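Local coordinates for protein extracellular ligand-binding receptor (Desulfitobacterium hafniense, PDB 4Q6B) that binds leucine in the cleft of a two-lobed periplasmic-binding-protein fold and probably hands amino acids to an ABC transporter, at residues W17-A20 against L25-E28; L30-Q35 against Q268-A273; A134-E139 against G251-S256; K184-L189 against V221-P226; I294-A299 against A309-G314. All coordinates share one frame; numbering follows the deposited sequence. Where two conformers were deposited one is given.

Contact 1: W17-A20 against L25-E28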
# COMPACT_ATOMS: atom_id res chain seq x y z
N TRP A 17 13.17 -4.23 -2.69
CA TRP A 17 11.91 -4.98 -2.61
C TRP A 17 12.22 -6.41 -2.31
O TRP A 17 13.33 -6.85 -2.58
CB TRP A 17 11.18 -4.94 -3.98
CG TRP A 17 9.72 -5.27 -3.96
CD1 TRP A 17 9.14 -6.40 -4.42
CD2 TRP A 17 8.65 -4.41 -3.52
NE1 TRP A 17 7.74 -6.33 -4.27
CE2 TRP A 17 7.44 -5.11 -3.73
CE3 TRP A 17 8.62 -3.10 -2.99
CZ2 TRP A 17 6.18 -4.54 -3.42
CZ3 TRP A 17 7.38 -2.54 -2.69
CH2 TRP A 17 6.18 -3.27 -2.90
N PRO A 18 11.27 -7.16 -1.71
CA PRO A 18 11.56 -8.57 -1.50
C PRO A 18 11.25 -9.34 -2.79
O PRO A 18 10.30 -10.14 -2.85
CB PRO A 18 10.62 -8.98 -0.37
CG PRO A 18 10.09 -7.69 0.19
CD PRO A 18 10.10 -6.72 -0.93
N PHE A 19 12.07 -9.12 -3.82
CA PHE A 19 11.80 -9.61 -5.16
C PHE A 19 11.63 -11.13 -5.23
O PHE A 19 10.67 -11.65 -5.84
CB PHE A 19 12.90 -9.20 -6.16
CG PHE A 19 12.87 -7.73 -6.53
CD1 PHE A 19 11.86 -7.24 -7.37
CD2 PHE A 19 13.85 -6.86 -6.05
CE1 PHE A 19 11.83 -5.90 -7.73
CE2 PHE A 19 13.83 -5.52 -6.40
CZ PHE A 19 12.81 -5.02 -7.24
N ALA A 20 12.56 -11.85 -4.62
CA ALA A 20 12.52 -13.30 -4.75
C ALA A 20 11.38 -13.99 -4.00
O ALA A 20 10.92 -15.06 -4.41
CB ALA A 20 13.90 -13.91 -4.33
N LEU A 25 4.12 -9.50 -9.17
CA LEU A 25 4.24 -8.75 -10.44
C LEU A 25 4.80 -7.34 -10.26
O LEU A 25 4.60 -6.48 -11.12
CB LEU A 25 2.90 -8.71 -11.21
CG LEU A 25 2.38 -10.09 -11.59
CD1 LEU A 25 0.97 -10.03 -12.24
CD2 LEU A 25 3.39 -10.80 -12.52
N PHE A 26 5.52 -7.10 -9.17
CA PHE A 26 6.04 -5.76 -8.95
C PHE A 26 7.12 -5.43 -9.98
O PHE A 26 7.10 -4.35 -10.62
CB PHE A 26 6.59 -5.67 -7.54
CG PHE A 26 7.11 -4.33 -7.20
CD1 PHE A 26 6.26 -3.23 -7.14
CD2 PHE A 26 8.46 -4.16 -6.89
CE1 PHE A 26 6.76 -2.00 -6.80
CE2 PHE A 26 8.98 -2.93 -6.58
CZ PHE A 26 8.12 -1.84 -6.52
N ALA A 27 8.03 -6.38 -10.20
CA ALA A 27 9.10 -6.20 -11.19
C ALA A 27 8.55 -5.96 -12.59
O ALA A 27 9.12 -5.14 -13.33
CB ALA A 27 10.09 -7.41 -11.17
N GLU A 28 7.46 -6.64 -12.93
CA GLU A 28 6.80 -6.49 -14.22
C GLU A 28 6.26 -5.05 -14.38
O GLU A 28 6.42 -4.42 -15.43
CB GLU A 28 5.69 -7.53 -14.39
CG GLU A 28 6.21 -8.93 -14.70
CD GLU A 28 6.79 -9.69 -13.49
OE1 GLU A 28 7.30 -10.80 -13.71
OE2 GLU A 28 6.70 -9.24 -12.34
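Trp17 and Phe26 both set CG anti to their backbone N, chi1 -161° and -179°, and this brings the two rings together as a face-to-face stack. The centroid of the six-membered ring of Trp17 lies 3.7 Å from that of Phe26, with the planes 18° apart. Phe26 CD2 sits over the rim of the indole, 3.4 Å from Trp17 CG, while Pro18 CD covers the opposite face. Phe19 comes in from the side: its CE1 stands near the plane of the Phe26 ring, at the ring's edge, 3.9 Å from Phe26 CD2. The same CE1 also touches Ala27 CB at 4.1 Å, so the phenyl ring bridges two consecutive residues of the first helical turn. Asp24 ties the pieces further, one carboxylate oxygen bonded to Trp17 NE1 and the other to Phe26 N. The group thus pins the end of strand 10-17 to the start of helix 26-39, the first strand-to-helix turn of the lobe. Trp17 also touches Arg82 and Ala105 of the leucine pocket, its side chain about 6 Å from the bound leucine. An alanine here is likely to leave the face of Phe26 without its stacking partner and Asp24 without the indole N-H. Across the two segments the contact is carbon and pi surface, so it probably depends on how closely the flat rings fit.

Contact 2: L30-Q35 against Q268-A273; sequences LELAVQ and QDFVEA
Leu32 reaches from helix 26-39 to Phe270 and Ala273 on helix 265-278, and one methyl does most of the work. With CG anti to the backbone N (chi1 -165°) the side chain stands straight out from its helix, and chi2 of 69° turns CD2 to the neighbouring helix. CD2 then meets the ring obliquely, 4.0 Å from Phe270 CD1 and 4.1 Å from Phe270 CE1. The same methyl is 4.1 Å from Ala273 CB, a short side chain one turn further along whose CB points toward helix 26-39. The other methyl, CD1, reaches the backbone instead, 4.1 Å from Ala273 O.

The two helices are far apart in sequence: 26-39 follows the first strand of the parallel sheet, whereas 265-278 comes after the chain has run through strand 253-257 of the other lobe and returned. Phe270 leaves its helix roughly crosswise to the contact, and chi1 of 165° brings the end of the ring closer to the leucine. Its ring also meets that of Tyr290, on helix 284-301, and rests against Pro282 and Val324. Phe274 and Tyr278, on later turns of helix 265-278, extend the surface against which Leu32 packs.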
# COMPACT_ATOMS: atom_id res chain seq x y z
N LEU A 30 7.24 -2.26 -12.83
CA LEU A 30 8.42 -1.39 -12.96
C LEU A 30 8.97 -1.48 -14.37
O LEU A 30 9.28 -0.43 -14.99
CB LEU A 30 9.56 -1.78 -12.00
CG LEU A 30 9.26 -1.81 -10.50
CD1 LEU A 30 10.42 -2.43 -9.76
CD2 LEU A 30 9.04 -0.36 -9.99
N GLU A 31 9.13 -2.69 -14.90
CA GLU A 31 9.77 -2.86 -16.21
C GLU A 31 8.93 -2.27 -17.35
O GLU A 31 9.45 -1.61 -18.24
CB GLU A 31 10.10 -4.35 -16.45
CG GLU A 31 10.65 -4.69 -17.85
CD GLU A 31 10.78 -6.20 -18.11
OE1 GLU A 31 9.75 -6.88 -18.39
OE2 GLU A 31 11.92 -6.69 -18.05
N LEU A 32 7.62 -2.44 -17.27
CA LEU A 32 6.72 -1.80 -18.23
C LEU A 32 6.86 -0.27 -18.21
O LEU A 32 6.81 0.36 -19.27
CB LEU A 32 5.27 -2.21 -17.94
CG LEU A 32 4.27 -1.92 -19.06
CD1 LEU A 32 4.44 -2.79 -20.33
CD2 LEU A 32 2.83 -2.07 -18.57
N ALA A 33 7.01 0.34 -17.04
CA ALA A 33 7.15 1.82 -16.98
C ALA A 33 8.47 2.31 -17.55
O ALA A 33 8.51 3.32 -18.24
CB ALA A 33 6.99 2.28 -15.56
N VAL A 34 9.54 1.61 -17.20
CA VAL A 34 10.84 1.97 -17.72
C VAL A 34 10.83 1.88 -19.25
O VAL A 34 11.40 2.75 -19.95
CB VAL A 34 11.89 1.04 -17.14
CG1 VAL A 34 13.22 1.28 -17.85
CG2 VAL A 34 12.03 1.30 -15.65
N GLN A 35 10.19 0.84 -19.79
CA GLN A 35 10.13 0.65 -21.25
C GLN A 35 9.36 1.81 -21.89
O GLN A 35 9.73 2.33 -22.95
CB GLN A 35 9.38 -0.64 -21.65
CG GLN A 35 9.96 -1.98 -21.18
CD GLN A 35 11.20 -2.44 -21.94
OE1 GLN A 35 11.77 -3.50 -21.62
NE2 GLN A 35 11.63 -1.67 -22.94
N GLN A 268 -6.75 2.31 -18.34
CA GLN A 268 -6.99 1.30 -19.37
C GLN A 268 -5.80 1.11 -20.30
O GLN A 268 -5.56 -0.02 -20.73
CB GLN A 268 -8.27 1.58 -20.20
CG GLN A 268 -9.53 1.51 -19.30
CD GLN A 268 -9.61 0.18 -18.55
OE1 GLN A 268 -9.50 -0.91 -19.17
NE2 GLN A 268 -9.91 0.25 -17.26
N ASP A 269 -5.03 2.17 -20.59
CA ASP A 269 -3.84 1.98 -21.43
C ASP A 269 -2.84 1.03 -20.73
O ASP A 269 -2.25 0.12 -21.36
CB ASP A 269 -3.20 3.33 -21.74
CG ASP A 269 -1.93 3.21 -22.52
OD1 ASP A 269 -1.98 2.80 -23.68
OD2 ASP A 269 -0.84 3.49 -21.94
N PHE A 270 -2.67 1.25 -19.42
CA PHE A 270 -1.78 0.42 -18.62
C PHE A 270 -2.26 -1.03 -18.56
O PHE A 270 -1.44 -1.98 -18.73
CB PHE A 270 -1.69 1.02 -17.22
CG PHE A 270 -1.11 0.10 -16.19
CD1 PHE A 270 0.24 -0.13 -16.17
CD2 PHE A 270 -1.94 -0.56 -15.26
CE1 PHE A 270 0.81 -0.99 -15.19
CE2 PHE A 270 -1.36 -1.42 -14.25
CZ PHE A 270 0.01 -1.63 -14.25
N VAL A 271 -3.54 -1.23 -18.28
CA VAL A 271 -4.07 -2.60 -18.13
C VAL A 271 -3.85 -3.39 -19.43
O VAL A 271 -3.42 -4.56 -19.40
CB VAL A 271 -5.56 -2.57 -17.70
CG1 VAL A 271 -6.24 -3.89 -18.03
CG2 VAL A 271 -5.66 -2.25 -16.22
N GLU A 272 -4.16 -2.77 -20.58
CA GLU A 272 -3.97 -3.42 -21.87
C GLU A 272 -2.49 -3.71 -22.17
O GLU A 272 -2.14 -4.81 -22.62
CB GLU A 272 -4.56 -2.58 -23.00
CG GLU A 272 -4.39 -3.22 -24.37
CD GLU A 272 -5.09 -4.57 -24.51
OE1 GLU A 272 -6.00 -4.87 -23.70
OE2 GLU A 272 -4.72 -5.34 -25.44
N ALA A 273 -1.64 -2.71 -21.95
CA ALA A 273 -0.20 -2.87 -22.18
C ALA A 273 0.35 -3.97 -21.28
O ALA A 273 1.15 -4.81 -21.74
CB ALA A 273 0.54 -1.55 -21.92

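Contact 3: A134-E139 against G251-S256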
# COMPACT_ATOMS: atom_id res chain seq x y z
N ALA A 134 -14.75 3.28 7.02
CA ALA A 134 -15.79 3.63 7.99
C ALA A 134 -16.98 4.29 7.30
O ALA A 134 -18.15 4.02 7.62
CB ALA A 134 -15.26 4.54 9.09
N ILE A 135 -16.67 5.16 6.35
CA ILE A 135 -17.73 5.84 5.59
C ILE A 135 -18.61 4.85 4.86
O ILE A 135 -19.83 4.96 4.89
CB ILE A 135 -17.15 6.90 4.64
CG1 ILE A 135 -16.69 8.08 5.50
CG2 ILE A 135 -18.23 7.35 3.60
CD1 ILE A 135 -15.88 9.09 4.77
N TYR A 136 -17.99 3.90 4.19
CA TYR A 136 -18.72 2.91 3.40
C TYR A 136 -19.55 2.03 4.32
O TYR A 136 -20.73 1.75 4.05
CB TYR A 136 -17.74 2.06 2.59
CG TYR A 136 -18.46 0.97 1.81
CD1 TYR A 136 -19.18 1.28 0.67
CD2 TYR A 136 -18.43 -0.36 2.25
CE1 TYR A 136 -19.83 0.28 -0.04
CE2 TYR A 136 -19.08 -1.34 1.55
CZ TYR A 136 -19.77 -1.02 0.42
OH TYR A 136 -20.44 -2.03 -0.26
N LEU A 137 -18.92 1.56 5.40
CA LEU A 137 -19.61 0.59 6.27
C LEU A 137 -20.81 1.24 6.94
O LEU A 137 -21.88 0.62 7.06
CB LEU A 137 -18.64 0.03 7.31
CG LEU A 137 -17.60 -0.91 6.68
CD1 LEU A 137 -16.51 -1.16 7.74
CD2 LEU A 137 -18.25 -2.23 6.20
N ALA A 138 -20.69 2.51 7.31
CA ALA A 138 -21.85 3.17 7.90
C ALA A 138 -22.95 3.32 6.85
O ALA A 138 -24.11 3.17 7.16
CB ALA A 138 -21.49 4.50 8.50
N GLU A 139 -22.60 3.64 5.61
CA GLU A 139 -23.67 3.78 4.61
C GLU A 139 -24.36 2.42 4.34
O GLU A 139 -25.57 2.35 3.98
CB GLU A 139 -23.08 4.36 3.35
CG GLU A 139 -24.13 4.55 2.23
CD GLU A 139 -24.23 3.35 1.30
OE1 GLU A 139 -25.34 3.09 0.75
OE2 GLU A 139 -23.18 2.68 1.11
N GLY A 251 -17.25 -12.60 0.07
CA GLY A 251 -17.85 -11.45 0.71
C GLY A 251 -16.89 -10.60 1.52
O GLY A 251 -17.28 -9.53 1.98
N LEU A 252 -15.64 -11.05 1.67
CA LEU A 252 -14.61 -10.20 2.29
C LEU A 252 -14.45 -8.83 1.63
O LEU A 252 -14.30 -8.74 0.41
CB LEU A 252 -13.26 -10.92 2.31
CG LEU A 252 -12.07 -10.15 2.90
CD1 LEU A 252 -12.18 -10.03 4.41
CD2 LEU A 252 -10.73 -10.82 2.51
N LEU A 253 -14.51 -7.76 2.42
CA LEU A 253 -14.28 -6.43 1.90
C LEU A 253 -12.86 -6.00 2.24
O LEU A 253 -12.45 -6.10 3.41
CB LEU A 253 -15.30 -5.43 2.49
CG LEU A 253 -15.16 -3.99 1.98
CD1 LEU A 253 -15.59 -3.87 0.50
CD2 LEU A 253 -16.02 -3.04 2.87
N VAL A 254 -12.14 -5.51 1.24
CA VAL A 254 -10.75 -5.11 1.39
C VAL A 254 -10.54 -3.65 1.01
O VAL A 254 -10.94 -3.22 -0.04
CB VAL A 254 -9.85 -6.01 0.52
CG1 VAL A 254 -8.41 -5.53 0.55
CG2 VAL A 254 -9.96 -7.45 0.99
N GLY A 255 -9.90 -2.90 1.89
CA GLY A 255 -9.57 -1.53 1.60
C GLY A 255 -8.17 -1.52 1.03
O GLY A 255 -7.23 -1.92 1.67
N SER A 256 -8.05 -1.03 -0.19
CA SER A 256 -6.83 -1.17 -0.95
C SER A 256 -6.73 -0.02 -1.92
O SER A 256 -7.24 1.03 -1.65
CB SER A 256 -6.78 -2.50 -1.68
OG SER A 256 -5.49 -2.73 -2.18
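Leu253 projects from strand 253-257 at Tyr136 and Leu137 of helix 126-139, and its side chain can be followed outward atom by atom. CB and CG only carry the chain forward; neither comes within 4.5 Å of the helix segment. CG is anti to the backbone N (chi1 -179°), which sends the branch away from the strand. Of the two methyls, CD1 passes the ring loosely, 4.4 Å from Tyr136 CE2. CD2 is the working tip. It lies 3.7 Å from both Tyr136 CD2 and Tyr136 CE2, set obliquely to the ring and centred on one of its bonds. It also comes 4.1 Å from Leu137 CD2, the two leucine side chains running past one another in opposite directions.

This packs the helix against a face of the mixed sheet in the second lobe, where strand 253-257 pairs with 227-229 on one side and 341-347 on the other. Ile228, on the neighbouring strand, touches both Leu137 and Leu253, and Leu354 near the chain end touches Tyr136 and Leu253. The three side chains meet through carbon alone, so helix and sheet are held here by burial and shape.

Contact 4: K184-L189 against V221-P226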
# COMPACT_ATOMS: atom_id res chain seq x y z
N LYS A 184 -13.29 -23.47 20.22
CA LYS A 184 -14.25 -23.38 21.31
C LYS A 184 -14.32 -21.96 21.87
O LYS A 184 -15.41 -21.41 22.07
CB LYS A 184 -13.89 -24.38 22.41
CG LYS A 184 -14.78 -24.34 23.66
CD LYS A 184 -16.26 -24.29 23.30
CE LYS A 184 -16.71 -25.53 22.55
NZ LYS A 184 -17.42 -26.48 23.42
N ASP A 185 -13.17 -21.35 22.11
CA ASP A 185 -13.21 -20.00 22.66
C ASP A 185 -13.62 -18.93 21.66
O ASP A 185 -14.22 -17.91 22.05
CB ASP A 185 -11.91 -19.61 23.35
CG ASP A 185 -12.13 -18.51 24.40
OD1 ASP A 185 -13.10 -18.62 25.21
OD2 ASP A 185 -11.35 -17.54 24.41
N LEU A 186 -13.31 -19.13 20.39
CA LEU A 186 -13.94 -18.28 19.37
C LEU A 186 -15.48 -18.42 19.36
O LEU A 186 -16.19 -17.40 19.18
CB LEU A 186 -13.31 -18.55 17.99
CG LEU A 186 -13.68 -17.60 16.87
CD1 LEU A 186 -13.29 -16.20 17.29
CD2 LEU A 186 -12.96 -18.00 15.56
N GLU A 187 -15.99 -19.63 19.56
CA GLU A 187 -17.44 -19.83 19.75
C GLU A 187 -17.99 -19.01 20.91
O GLU A 187 -19.06 -18.42 20.80
CB GLU A 187 -17.79 -21.31 19.97
CG GLU A 187 -17.77 -22.11 18.69
CD GLU A 187 -18.04 -23.59 18.88
OE1 GLU A 187 -18.01 -24.08 20.02
OE2 GLU A 187 -18.29 -24.27 17.86
N ARG A 188 -17.24 -18.99 22.02
CA ARG A 188 -17.67 -18.29 23.22
C ARG A 188 -17.65 -16.78 22.95
O ARG A 188 -18.59 -16.06 23.32
CB ARG A 188 -16.70 -18.64 24.36
CG ARG A 188 -17.12 -18.15 25.75
CD ARG A 188 -16.65 -16.73 26.01
NE ARG A 188 -15.22 -16.55 25.73
CZ ARG A 188 -14.60 -15.38 25.81
NH1 ARG A 188 -15.30 -14.30 26.14
NH2 ARG A 188 -13.30 -15.26 25.55
N LEU A 189 -16.59 -16.28 22.30
CA LEU A 189 -16.57 -14.88 21.85
C LEU A 189 -17.77 -14.55 20.95
O LEU A 189 -18.43 -13.54 21.14
CB LEU A 189 -15.27 -14.52 21.12
CG LEU A 189 -14.05 -14.40 22.02
CD1 LEU A 189 -12.78 -14.60 21.18
CD2 LEU A 189 -14.08 -13.02 22.67
N VAL A 221 -16.48 -21.80 12.71
CA VAL A 221 -17.34 -21.59 13.88
C VAL A 221 -18.74 -21.11 13.43
O VAL A 221 -19.73 -21.21 14.17
CB VAL A 221 -16.62 -20.60 14.84
CG1 VAL A 221 -17.59 -19.86 15.75
CG2 VAL A 221 -15.59 -21.35 15.66
N GLY A 222 -18.81 -20.63 12.19
CA GLY A 222 -20.09 -20.25 11.59
C GLY A 222 -20.39 -18.77 11.70
O GLY A 222 -21.56 -18.37 11.64
N ILE A 223 -19.36 -17.95 11.84
CA ILE A 223 -19.58 -16.53 11.97
C ILE A 223 -20.16 -15.97 10.67
O ILE A 223 -19.58 -16.15 9.59
CB ILE A 223 -18.29 -15.81 12.38
CG1 ILE A 223 -17.88 -16.27 13.78
CG2 ILE A 223 -18.46 -14.30 12.30
CD1 ILE A 223 -16.66 -15.60 14.33
N GLU A 224 -21.30 -15.30 10.78
CA GLU A 224 -22.09 -14.98 9.59
C GLU A 224 -21.82 -13.56 9.07
O GLU A 224 -22.00 -13.26 7.87
CB GLU A 224 -23.58 -15.19 9.91
CG GLU A 224 -24.52 -15.14 8.71
CD GLU A 224 -24.52 -16.45 7.93
OE1 GLU A 224 -24.18 -16.42 6.71
OE2 GLU A 224 -24.85 -17.50 8.53
N VAL A 225 -21.35 -12.69 9.96
CA VAL A 225 -21.33 -11.26 9.67
C VAL A 225 -20.22 -10.86 8.71
O VAL A 225 -19.25 -11.60 8.55
CB VAL A 225 -21.15 -10.46 10.96
CG1 VAL A 225 -22.28 -10.87 11.95
CG2 VAL A 225 -19.78 -10.75 11.59
N PRO A 226 -20.38 -9.70 8.03
CA PRO A 226 -19.32 -9.29 7.09
C PRO A 226 -17.97 -9.13 7.74
O PRO A 226 -17.88 -8.65 8.88
CB PRO A 226 -19.80 -7.92 6.64
CG PRO A 226 -21.31 -8.06 6.59
CD PRO A 226 -21.62 -8.91 7.84
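Val221 and Glu187 make the closest apolar approach, through the aliphatic part of the glutamate. Glu187 CG lies 3.7 Å from Val221 CG1 and 3.8 Å from Val221 CG2, so it rides between the two methyls. Glu187 CG points back beside its own backbone N (chi1 -77°), which lays the methylene over the valine while the extended chain carries the carboxylate onward. Val221 CG1 also reaches the helix backbone, 4.0 Å from Glu187 CA.

Looser packing fills the buried side. Leu186 CD2 stands 4.3 Å from Val221 CG2, and Leu186 CG stands 4.4 Å from Ile223 CD1. Trp193, further along helix 183-195, touches both Leu186 and Ile223, and Phe214 and Asp217 of helix 207-221 also meet Leu186.

The ionic interaction stays within helix 183-195, where Arg188 grips Asp185 side-on. Its NE bonds to Asp185 OD1 at 3.0 Å, from above the carboxylate plane, and its NH2 takes Asp185 OD2 at 3.2 Å, on the syn side but tilted out of that plane.

Backbone bonding shapes the other partner. Gly222, with positive phi, is the C-prime residue of a Schellman motif that ends helix 207-221, with Ile223 N returning to Ala218 O. The turn lets both Val221 and Ile223 face helix 183-195 just before strand 227-229. Across the two segments the contact is therefore hydrophobic, with Glu187 lending only its methylene, while the salt bridge links Asp185 and Arg188 one turn apart in their helix and does not reach the loop.

Contact 5: I294-A299 against A309-G314; sequences ILLAEA and ATLAQG
Leu311 CD1 rests on Ala299, 3.7 Å from Ala299 CB and equally close to Ala299 C, so one methyl covers both the side chain and the backbone at that point of helix 284-301. The other methyl, CD2, faces Leu296 CD2 more loosely at 4.3 Å. Leu311 CG lies anti to its own backbone N (chi1 -172°), which extends the side chain from its helix and lets the two methyls straddle successive turns of the partner. One turn on, Gly314 brings its bare backbone up to the same alanine, with Ala299 CB 4.3 Å from Gly314 C. The two CA atoms of that pair are 5.6 Å apart, a close approach made possible by two very small residues.

Helices 284-301 and 311-317 are successive in the chain, joined by a short connection, and both belong to the lobe built on the parallel sheet. Ser303 in that connection also touches Leu311.

Beyond this first shell lies strand 75-79, in the middle of the sheet. Ala77 meets both Leu296 and Leu311, and Ile79 meets Leu296, so the leucine pair is backed by the sheet. On another side of helix 284-301, Ala297 packs on Ile37 of helix 26-39. At the start of the second segment, Thr310 OG1 is hydrogen-bonded to His307 O, and within the later helix Gln313 NE2 bonds to Asp317 OD2.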
# COMPACT_ATOMS: atom_id res chain seq x y z
N ILE A 294 6.84 6.29 -13.30
CA ILE A 294 6.42 7.34 -14.21
C ILE A 294 6.52 8.70 -13.50
O ILE A 294 6.96 9.72 -14.10
CB ILE A 294 5.00 7.13 -14.76
CG1 ILE A 294 4.89 5.83 -15.59
CG2 ILE A 294 4.60 8.32 -15.67
CD1 ILE A 294 5.84 5.74 -16.74
N LEU A 295 6.08 8.73 -12.23
CA LEU A 295 6.11 9.94 -11.40
C LEU A 295 7.55 10.43 -11.25
O LEU A 295 7.86 11.60 -11.52
CB LEU A 295 5.55 9.63 -9.99
CG LEU A 295 4.06 9.69 -9.60
CD1 LEU A 295 3.64 8.64 -8.54
CD2 LEU A 295 3.73 11.09 -9.11
N LEU A 296 8.45 9.53 -10.88
CA LEU A 296 9.85 9.94 -10.66
C LEU A 296 10.49 10.42 -11.96
O LEU A 296 11.29 11.39 -12.00
CB LEU A 296 10.70 8.82 -10.07
CG LEU A 296 10.34 8.46 -8.65
CD1 LEU A 296 11.05 7.14 -8.27
CD2 LEU A 296 10.79 9.57 -7.70
N ALA A 297 10.15 9.78 -13.07
CA ALA A 297 10.76 10.20 -14.33
C ALA A 297 10.28 11.59 -14.72
O ALA A 297 11.07 12.41 -15.20
CB ALA A 297 10.48 9.15 -15.46
N GLU A 298 9.00 11.86 -14.47
CA GLU A 298 8.47 13.19 -14.79
C GLU A 298 9.19 14.22 -13.92
O GLU A 298 9.63 15.25 -14.44
CB GLU A 298 6.95 13.22 -14.58
CG GLU A 298 6.27 14.45 -15.10
CD GLU A 298 4.85 14.15 -15.55
OE1 GLU A 298 4.62 13.09 -16.19
OE2 GLU A 298 3.95 14.96 -15.24
N ALA A 299 9.34 13.95 -12.62
CA ALA A 299 10.04 14.95 -11.76
C ALA A 299 11.50 15.09 -12.17
O ALA A 299 12.06 16.21 -12.18
CB ALA A 299 9.93 14.57 -10.30
N ALA A 309 19.27 15.92 -4.07
CA ALA A 309 18.52 16.46 -2.93
C ALA A 309 17.49 17.50 -3.38
O ALA A 309 16.68 17.95 -2.57
CB ALA A 309 19.47 17.06 -1.87
N THR A 310 17.55 17.91 -4.65
CA THR A 310 16.52 18.83 -5.19
C THR A 310 15.28 18.12 -5.73
O THR A 310 14.33 18.77 -6.11
CB THR A 310 17.10 19.69 -6.34
OG1 THR A 310 17.41 18.84 -7.46
CG2 THR A 310 18.39 20.38 -5.89
N LEU A 311 15.27 16.80 -5.76
CA LEU A 311 14.17 16.08 -6.42
C LEU A 311 12.88 16.09 -5.58
O LEU A 311 11.79 16.24 -6.15
CB LEU A 311 14.58 14.65 -6.75
CG LEU A 311 13.55 13.93 -7.61
CD1 LEU A 311 13.45 14.59 -9.02
CD2 LEU A 311 13.96 12.44 -7.66
N ALA A 312 13.01 16.00 -4.25
CA ALA A 312 11.83 15.98 -3.36
C ALA A 312 10.92 17.18 -3.58
O ALA A 312 9.69 17.03 -3.69
CB ALA A 312 12.27 15.92 -1.88
N GLN A 313 11.50 18.37 -3.65
CA GLN A 313 10.70 19.56 -3.93
C GLN A 313 10.08 19.46 -5.31
O GLN A 313 8.97 19.92 -5.51
CB GLN A 313 11.48 20.87 -3.73
CG GLN A 313 10.61 22.13 -3.68
CD GLN A 313 9.52 22.10 -2.62
OE1 GLN A 313 9.79 21.85 -1.45
NE2 GLN A 313 8.29 22.33 -3.03
N GLY A 314 10.79 18.87 -6.26
CA GLY A 314 10.22 18.71 -7.59
C GLY A 314 9.01 17.79 -7.57
O GLY A 314 8.06 18.03 -8.31

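The contacts divide between the two lobes. Contacts 1, 2 and 5 lie in the lobe of the parallel sheet: 1 and 2 share helix 26-39 and touch, their centres about 15 Å apart, and 2 touches 5 where Ala33 meets Ile294. Contacts 3 and 4 lie in the lobe of the mixed sheet, centres about 20 Å apart, and contacts 4 and 5 are the most distant pair at about 50 Å between centres. Along the chain, contact 1 closes first; contact 2 then spans the excursion into the second lobe that holds 3 and, within it, 4; contact 5 follows. Each lobe is thus packed internally, as suits two bodies closing on leucine.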